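PDB 4CFI: flagellin from Burkholderia pseudomallei, which probably polymerises, as flagellins do, into the helical filament of the bacterial flagellum, and is a target of the immune response. Local coordinates for residues 51-54 against 55-59; 124-127 against 128-132; 204-207 against 208-212; 149-152 against 153-157. One frame throughout, in Å; residues are numbered along the deposited sequence. Where two conformers were deposited one is given.

Contact 1: residues 51-54 against 55-59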
# COMPACT_ATOMS: atom_id res chain seq x y z
N ILE A 51 14.80 3.81 -6.88
CA ILE A 51 15.02 3.79 -5.45
C ILE A 51 16.30 4.59 -5.12
O ILE A 51 16.32 5.36 -4.15
CB ILE A 51 15.08 2.35 -4.90
CG1 ILE A 51 13.71 1.67 -5.03
CG2 ILE A 51 15.45 2.38 -3.43
CD1 ILE A 51 13.74 0.17 -4.77
N SER A 52 17.34 4.43 -5.93
CA SER A 52 18.57 5.20 -5.74
C SER A 52 18.32 6.71 -5.85
O SER A 52 18.86 7.50 -5.07
CB SER A 52 19.66 4.76 -6.74
OG SER A 52 20.07 3.42 -6.53
N GLU A 53 17.48 7.11 -6.80
CA GLU A 53 17.13 8.51 -6.95
C GLU A 53 16.32 9.01 -5.76
O GLU A 53 16.58 10.12 -5.30
CB GLU A 53 16.45 8.74 -8.31
CG GLU A 53 16.09 10.19 -8.62
CD GLU A 53 17.26 11.14 -8.81
OE1 GLU A 53 18.44 10.77 -8.75
OE2 GLU A 53 16.95 12.31 -9.05
N VAL A 54 15.38 8.21 -5.25
CA VAL A 54 14.66 8.56 -4.02
C VAL A 54 15.65 8.83 -2.88
O VAL A 54 15.54 9.84 -2.18
CB VAL A 54 13.66 7.45 -3.63
CG1 VAL A 54 13.10 7.66 -2.23
CG2 VAL A 54 12.52 7.37 -4.64
N ASN A 55 16.61 7.92 -2.68
CA ASN A 55 17.59 8.09 -1.62
C ASN A 55 18.50 9.29 -1.85
O ASN A 55 18.92 9.93 -0.87
CB ASN A 55 18.42 6.82 -1.39
CG ASN A 55 17.62 5.71 -0.72
OD1 ASN A 55 17.75 4.53 -1.09
ND2 ASN A 55 16.83 6.06 0.24
N ARG A 56 18.81 9.61 -3.11
CA ARG A 56 19.58 10.81 -3.40
C ARG A 56 18.80 12.08 -3.04
O ARG A 56 19.34 13.01 -2.43
CB ARG A 56 19.99 10.87 -4.87
CG ARG A 56 21.06 11.92 -5.17
CD ARG A 56 21.18 12.26 -6.66
NE ARG A 56 19.93 12.76 -7.20
CZ ARG A 56 19.43 13.96 -6.94
NH1 ARG A 56 20.09 14.85 -6.22
NH2 ARG A 56 18.24 14.28 -7.42
N ILE A 57 17.54 12.12 -3.43
CA ILE A 57 16.72 13.29 -3.12
C ILE A 57 16.65 13.48 -1.60
O ILE A 57 16.78 14.60 -1.08
CB ILE A 57 15.31 13.15 -3.76
CG1 ILE A 57 15.41 13.15 -5.30
CG2 ILE A 57 14.38 14.22 -3.23
CD1 ILE A 57 14.23 12.46 -5.97
N ALA A 58 16.43 12.38 -0.87
CA ALA A 58 16.28 12.46 0.59
C ALA A 58 17.58 12.89 1.28
O ALA A 58 17.54 13.64 2.26
CB ALA A 58 15.80 11.14 1.17
N SER A 59 18.72 12.40 0.80
CA SER A 59 20.01 12.69 1.43
C SER A 59 20.67 13.98 0.95
O SER A 59 21.60 14.46 1.60
CB SER A 59 20.98 11.51 1.31
OG SER A 59 21.42 11.30 -0.02
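Residues 51-54 run straight into 55-59 within helix 37-60, and successive i to i+4 bonds join the two: Asn-55 N to Ile-51 O, Arg-56 N to Ser-52 O, Ile-57 N to Glu-53 O at 2.9 Å and Ala-58 N to Val-54 O. On this regular backbone Glu-53 and Arg-56, three residues apart, lie alongside each other and form a bidentate salt bridge. Arg-56 presents its side rather than its end: NE reaches Glu-53 OE1 at 2.9 Å, and Arg-56 NH2 reaches Glu-53 OE2, also at 2.9 Å. Both bonds are nearly straight. The oxygens lie in the guanidinium plane, but the carboxylate is turned 42° against it, and both nitrogens meet it from above its own plane. A bend at chi2 (66°) carries the Glu-53 carboxylate along the helix toward Arg-56. Its CG also touches Ile-57 CD1 at 4.0 Å, where the two side chains cross. Val-54 and Ile-57 face helix 2-31, meeting Leu-16, Ser-19 and Ser-15, within the N-terminal helical region of flagellin. Gripping both carboxylate oxygens with separate nitrogens restrains the rotation of both charged groups and pairs opposite charges beside the interface with helix 2-31.

Contact 2: residues 124-127 against 128-132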
# COMPACT_ATOMS: atom_id res chain seq x y z
N ALA A 124 -20.57 -23.45 4.55
CA ALA A 124 -20.27 -24.89 4.58
C ALA A 124 -19.86 -25.38 3.19
O ALA A 124 -20.27 -24.81 2.19
CB ALA A 124 -21.48 -25.68 5.08
N ALA A 125 -19.06 -26.43 3.11
CA ALA A 125 -18.65 -27.00 1.83
C ALA A 125 -19.88 -27.40 1.02
O ALA A 125 -20.82 -28.00 1.55
CB ALA A 125 -17.74 -28.21 2.03
N TRP A 126 -19.86 -27.08 -0.26
CA TRP A 126 -20.93 -27.45 -1.18
C TRP A 126 -20.88 -28.95 -1.44
O TRP A 126 -19.80 -29.52 -1.62
CB TRP A 126 -20.78 -26.70 -2.50
CG TRP A 126 -22.00 -26.80 -3.38
CD1 TRP A 126 -22.19 -27.66 -4.41
CD2 TRP A 126 -23.22 -26.06 -3.24
NE1 TRP A 126 -23.44 -27.49 -4.95
CE2 TRP A 126 -24.11 -26.51 -4.25
CE3 TRP A 126 -23.65 -25.04 -2.38
CZ2 TRP A 126 -25.39 -25.98 -4.41
CZ3 TRP A 126 -24.92 -24.52 -2.53
CH2 TRP A 126 -25.78 -24.98 -3.55
N SER A 127 -22.05 -29.59 -1.44
CA SER A 127 -22.16 -31.01 -1.75
C SER A 127 -23.47 -31.27 -2.49
O SER A 127 -24.26 -30.35 -2.68
CB SER A 127 -22.15 -31.83 -0.46
OG SER A 127 -23.42 -31.76 0.18
N SER A 128 -23.71 -32.53 -2.85
CA SER A 128 -24.98 -32.96 -3.41
C SER A 128 -26.16 -32.73 -2.45
O SER A 128 -27.32 -32.77 -2.88
CB SER A 128 -24.92 -34.46 -3.78
OG SER A 128 -24.61 -35.26 -2.63
N GLY A 129 -25.87 -32.53 -1.17
CA GLY A 129 -26.92 -32.22 -0.18
C GLY A 129 -27.28 -30.74 -0.11
O GLY A 129 -28.29 -30.38 0.48
N SER A 130 -26.46 -29.88 -0.68
CA SER A 130 -26.65 -28.43 -0.55
C SER A 130 -27.87 -27.94 -1.31
O SER A 130 -28.28 -28.54 -2.31
CB SER A 130 -25.42 -27.68 -1.06
OG SER A 130 -24.24 -28.13 -0.39
N THR A 131 -28.43 -26.83 -0.86
CA THR A 131 -29.52 -26.13 -1.54
C THR A 131 -29.23 -24.63 -1.51
O THR A 131 -28.29 -24.16 -0.86
CB THR A 131 -30.88 -26.39 -0.88
OG1 THR A 131 -30.74 -26.23 0.52
CG2 THR A 131 -31.38 -27.79 -1.20
N GLY A 132 -30.05 -23.88 -2.24
CA GLY A 132 -29.79 -22.47 -2.46
C GLY A 132 -28.71 -22.29 -3.51
O GLY A 132 -28.47 -23.17 -4.33
O HOH W 1 -23.52 -27.31 2.09
O HOH W 2 -26.46 -29.58 -4.44
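Ala-125 reaches Ser-130 through a water: water 1 donates to Ala-125 O at 2.8 Å and accepts from Ser-130 OG, tying Ala-125 to the far end of the turn. Trp-126 follows, with CG anti to the backbone N (chi1 -168°), which brings the indole over Ser-130. The CB of that serine sits above one face of the six-membered ring, 3.3 Å from its centroid and only 7° off the normal, a close CH-pi contact. At the ring's edge, near its plane, Trp-126 CH2 meets Gly-132 O at 3.3 Å. Ser-127 then opens a type I beta turn that ends at Ser-130, closed by Ser-130 N to Ser-127 O at 3.0 Å. Inside the turn, Ser-127 OG accepts from Gly-129 N at 2.9 Å, the bond of an ST motif. In the reverse direction Ser-127 N donates to Ser-130 OG at 2.8 Å, with an angle of 166°. Water 2 donates to both Ser-127 O and Ser-130 O.

The loop joins strands 111-119 and 135-142 in the D2 region, and Trp-126 also touches Asp-120 and Glu-134. Because Ser-130 OG accepts from a backbone N-H and donates to water 1, its rotation is restrained, and its CB is kept against the indole; one serine thus links the turn's polar network to its aromatic cover.

Contact 3: residues 204-207 against 208-212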
# COMPACT_ATOMS: atom_id res chain seq x y z
N THR A 204 -4.64 -21.78 -1.68
CA THR A 204 -3.59 -21.56 -0.70
C THR A 204 -2.60 -20.51 -1.20
O THR A 204 -2.21 -19.62 -0.45
CB THR A 204 -2.89 -22.89 -0.39
OG1 THR A 204 -3.86 -23.77 0.18
CG2 THR A 204 -1.73 -22.73 0.55
N ALA A 205 -2.22 -20.61 -2.47
CA ALA A 205 -1.31 -19.65 -3.07
C ALA A 205 -1.93 -18.25 -3.13
O ALA A 205 -1.24 -17.26 -2.89
CB ALA A 205 -0.89 -20.10 -4.47
N MET A 206 -3.22 -18.16 -3.44
CA MET A 206 -3.89 -16.86 -3.45
C MET A 206 -3.97 -16.24 -2.06
O MET A 206 -3.77 -15.04 -1.90
CB MET A 206 -5.28 -16.96 -4.09
CG MET A 206 -6.03 -15.64 -4.21
SD MET A 206 -5.11 -14.33 -5.04
CE MET A 206 -5.29 -14.84 -6.75
N VAL A 207 -4.24 -17.05 -1.05
CA VAL A 207 -4.25 -16.55 0.33
C VAL A 207 -2.86 -16.00 0.71
O VAL A 207 -2.75 -14.94 1.34
CB VAL A 207 -4.73 -17.63 1.32
CG1 VAL A 207 -4.54 -17.21 2.77
CG2 VAL A 207 -6.20 -17.94 1.05
N ALA A 208 -1.79 -16.70 0.32
CA ALA A 208 -0.44 -16.22 0.56
C ALA A 208 -0.19 -14.89 -0.15
O ALA A 208 0.39 -13.97 0.45
CB ALA A 208 0.61 -17.25 0.15
N GLN A 209 -0.62 -14.78 -1.41
CA GLN A 209 -0.55 -13.52 -2.18
C GLN A 209 -1.21 -12.42 -1.39
O GLN A 209 -0.59 -11.40 -1.09
CB GLN A 209 -1.26 -13.58 -3.57
CG GLN A 209 -1.49 -12.20 -4.24
CD GLN A 209 -2.24 -12.25 -5.58
OE1 GLN A 209 -1.88 -13.03 -6.46
NE2 GLN A 209 -3.31 -11.43 -5.75
N ILE A 210 -2.47 -12.63 -1.05
CA ILE A 210 -3.26 -11.62 -0.35
C ILE A 210 -2.57 -11.17 0.94
O ILE A 210 -2.49 -9.96 1.21
CB ILE A 210 -4.67 -12.13 -0.06
CG1 ILE A 210 -5.46 -12.28 -1.37
CG2 ILE A 210 -5.39 -11.19 0.89
CD1 ILE A 210 -6.73 -13.13 -1.29
N ASN A 211 -2.06 -12.12 1.71
CA ASN A 211 -1.38 -11.75 2.96
C ASN A 211 -0.11 -10.92 2.71
O ASN A 211 0.22 -10.04 3.50
CB ASN A 211 -1.06 -12.98 3.83
CG ASN A 211 -2.26 -13.45 4.63
OD1 ASN A 211 -2.59 -14.66 4.71
ND2 ASN A 211 -2.92 -12.51 5.26
N ALA A 212 0.61 -11.19 1.63
CA ALA A 212 1.81 -10.42 1.27
C ALA A 212 1.43 -9.01 0.78
O ALA A 212 2.04 -8.03 1.19
CB ALA A 212 2.62 -11.15 0.23
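Apolar contact between the segments is carried by Met-206 and Ile-210, one helical turn apart. Met-206 CG meets Ile-210 CD1 at 3.9 Å, the two side chains passing at an angle to each other. Further along Met-206, the sulfur lies beside the amide of Gln-209, with SD 3.5 Å from Gln-209 NE2 and 3.6 Å from Gln-209 CD in the conformers described; both side chains have a second one, so this contact is less certain. The two side chains run side by side in the same direction. A bend at chi2 (54°) turns SD forward along the helix to Gln-209, and chi3 (77°) then turns the methyl outward, whereas Gln-209 stays extended beyond CG, and its amide reaches level with the sulfur. The methyl CE lies 3.9 Å from Gln-209 OE1.

These residues belong to helix 197-213 of the D2 region, which packs on strand 111-119. Met-206, Val-207 and Ile-210 all touch Ile-115 there, and Ile-210 also meets Leu-112. The polar end of Gln-209 has its partner on the same strand, NE2 being hydrogen-bonded to Leu-112 O, while its side chain also touches Thr-228 and Tyr-231 of helix 227-257.

Backbone hydrogen bonds of the i to i+4 kind connect the segments throughout: Ala-208 N to Thr-204 O, Gln-209 N to Ala-205 O, Ile-210 N to Met-206 O at 2.9 Å and Asn-211 N to Val-207 O. Beside the last of these, the side chains of Val-207 and Asn-211 lie alongside each other.

Contact 4: residues 149-152 against 153-157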
# COMPACT_ATOMS: atom_id res chain seq x y z
N THR A 149 -12.98 -6.93 3.86
CA THR A 149 -14.38 -7.24 3.60
C THR A 149 -14.41 -8.22 2.40
O THR A 149 -13.40 -8.43 1.74
CB THR A 149 -15.21 -5.98 3.30
OG1 THR A 149 -14.66 -5.30 2.17
CG2 THR A 149 -15.28 -5.05 4.51
N PHE A 150 -15.59 -8.80 2.14
CA PHE A 150 -15.68 -9.95 1.24
C PHE A 150 -16.92 -9.91 0.37
O PHE A 150 -18.03 -9.68 0.88
CB PHE A 150 -15.74 -11.24 2.05
CG PHE A 150 -14.58 -11.40 2.99
CD1 PHE A 150 -13.39 -11.93 2.54
CD2 PHE A 150 -14.66 -11.02 4.32
CE1 PHE A 150 -12.32 -12.07 3.41
CE2 PHE A 150 -13.58 -11.17 5.19
CZ PHE A 150 -12.42 -11.72 4.74
N THR A 151 -16.75 -10.18 -0.93
CA THR A 151 -17.87 -10.33 -1.83
C THR A 151 -17.75 -11.67 -2.58
O THR A 151 -16.68 -12.27 -2.65
CB THR A 151 -18.00 -9.17 -2.84
OG1 THR A 151 -16.89 -9.22 -3.72
CG2 THR A 151 -18.12 -7.82 -2.13
N ASP A 152 -18.87 -12.10 -3.15
CA ASP A 152 -18.94 -13.34 -3.91
C ASP A 152 -18.68 -13.09 -5.41
O ASP A 152 -18.31 -11.98 -5.84
CB ASP A 152 -20.28 -14.07 -3.66
CG ASP A 152 -21.50 -13.35 -4.22
OD1 ASP A 152 -21.39 -12.46 -5.09
OD2 ASP A 152 -22.61 -13.72 -3.74
N GLN A 153 -18.86 -14.15 -6.21
CA GLN A 153 -18.55 -14.11 -7.63
C GLN A 153 -19.41 -13.10 -8.37
O GLN A 153 -19.05 -12.71 -9.49
CB GLN A 153 -18.72 -15.50 -8.27
CG GLN A 153 -20.13 -16.03 -8.32
CD GLN A 153 -20.65 -16.58 -7.01
OE1 GLN A 153 -19.91 -16.81 -6.06
NE2 GLN A 153 -21.92 -16.89 -6.99
N ASN A 154 -20.55 -12.73 -7.79
CA ASN A 154 -21.42 -11.72 -8.38
C ASN A 154 -21.32 -10.37 -7.69
O ASN A 154 -22.19 -9.51 -7.85
CB ASN A 154 -22.87 -12.21 -8.41
CG ASN A 154 -23.03 -13.46 -9.26
OD1 ASN A 154 -22.38 -13.60 -10.30
ND2 ASN A 154 -23.81 -14.40 -8.77
N ASN A 155 -20.24 -10.17 -6.94
CA ASN A 155 -19.96 -8.91 -6.27
C ASN A 155 -20.95 -8.56 -5.16
O ASN A 155 -21.04 -7.40 -4.76
CB ASN A 155 -19.83 -7.75 -7.27
CG ASN A 155 -18.80 -8.04 -8.33
OD1 ASN A 155 -19.06 -7.99 -9.57
ND2 ASN A 155 -17.62 -8.36 -7.88
N GLN A 156 -21.64 -9.56 -4.61
CA GLN A 156 -22.54 -9.35 -3.46
C GLN A 156 -21.79 -9.68 -2.18
O GLN A 156 -21.05 -10.66 -2.12
CB GLN A 156 -23.79 -10.23 -3.54
CG GLN A 156 -24.51 -10.14 -4.89
CD GLN A 156 -24.76 -8.72 -5.34
OE1 GLN A 156 -24.29 -8.26 -6.41
NE2 GLN A 156 -25.52 -8.00 -4.55
N ALA A 157 -21.97 -8.88 -1.15
CA ALA A 157 -21.35 -9.19 0.14
C ALA A 157 -21.71 -10.60 0.58
O ALA A 157 -22.85 -11.04 0.44
CB ALA A 157 -21.81 -8.18 1.18
O HOH W 3 -16.64 -7.19 -5.53
O HOH W 4 -22.91 -16.45 -3.74
O HOH W 5 -23.47 -13.27 -1.16
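Asp-152 supplies most of the acceptors that hold residues 153-157 in place. Its OD1 takes two backbone N-H groups, Asn-154 N at 2.8 Å and Gln-156 N at 3.0 Å, which arrive from opposite faces of the carboxylate plane. The chi1 of 68° sets CG between the backbone N and the carbonyl carbon, placing OD1 within reach of the N-H groups of the turn; the bond to Asn-154 N is that of an Asx motif. The main chain of Asp-152 is engaged as well: its O accepts from Asn-155 N at 2.9 Å, closing a type I beta turn, and its N donates to Gln-156 O at 2.8 Å. OD2 is served by waters 4 and 5, the latter also donating to Ala-157 O.

Beside this turn, Thr-151 is bridged to Ala-157, and Ala-157 CA makes a CA-H...O contact with Phe-150 O at 3.4 Å. Water 3 joins Thr-151 OG1 to Asn-155 ND2, and Thr-151 OG1 is also hydrogen-bonded to Asn-139 on strand 135-142. Gln-153 OE1 accepts from Thr-136 N, fastening the turn to the start of that same strand, the central one of the three-stranded sheet.

Both oxygens of the buried Asp-152 carboxylate are therefore satisfied, OD1 by the main chain and OD2 by water; the two N-H donors on OD1 would probably stabilise its negative charge.

In the fold
The four contacts follow the chain in the order 1, 2, 4, 3. Contact 1 stands apart on helix 37-60 of the N-terminal helical region, its centre about 56 Å from that of contact 2, on the opposite side of the chain's centre. The other three lie in the D2 region around one antiparallel sheet: contact 2 in the loop joining strands 111-119 and 135-142, contact 4 at the end of edge strand 148-152, and contact 3 on helix 197-213, which packs on strand 111-119. Contacts 3 and 4 come closest, about 7 Å between nearest atoms. The chain thus divides into a long-helix part and a sheet-based part.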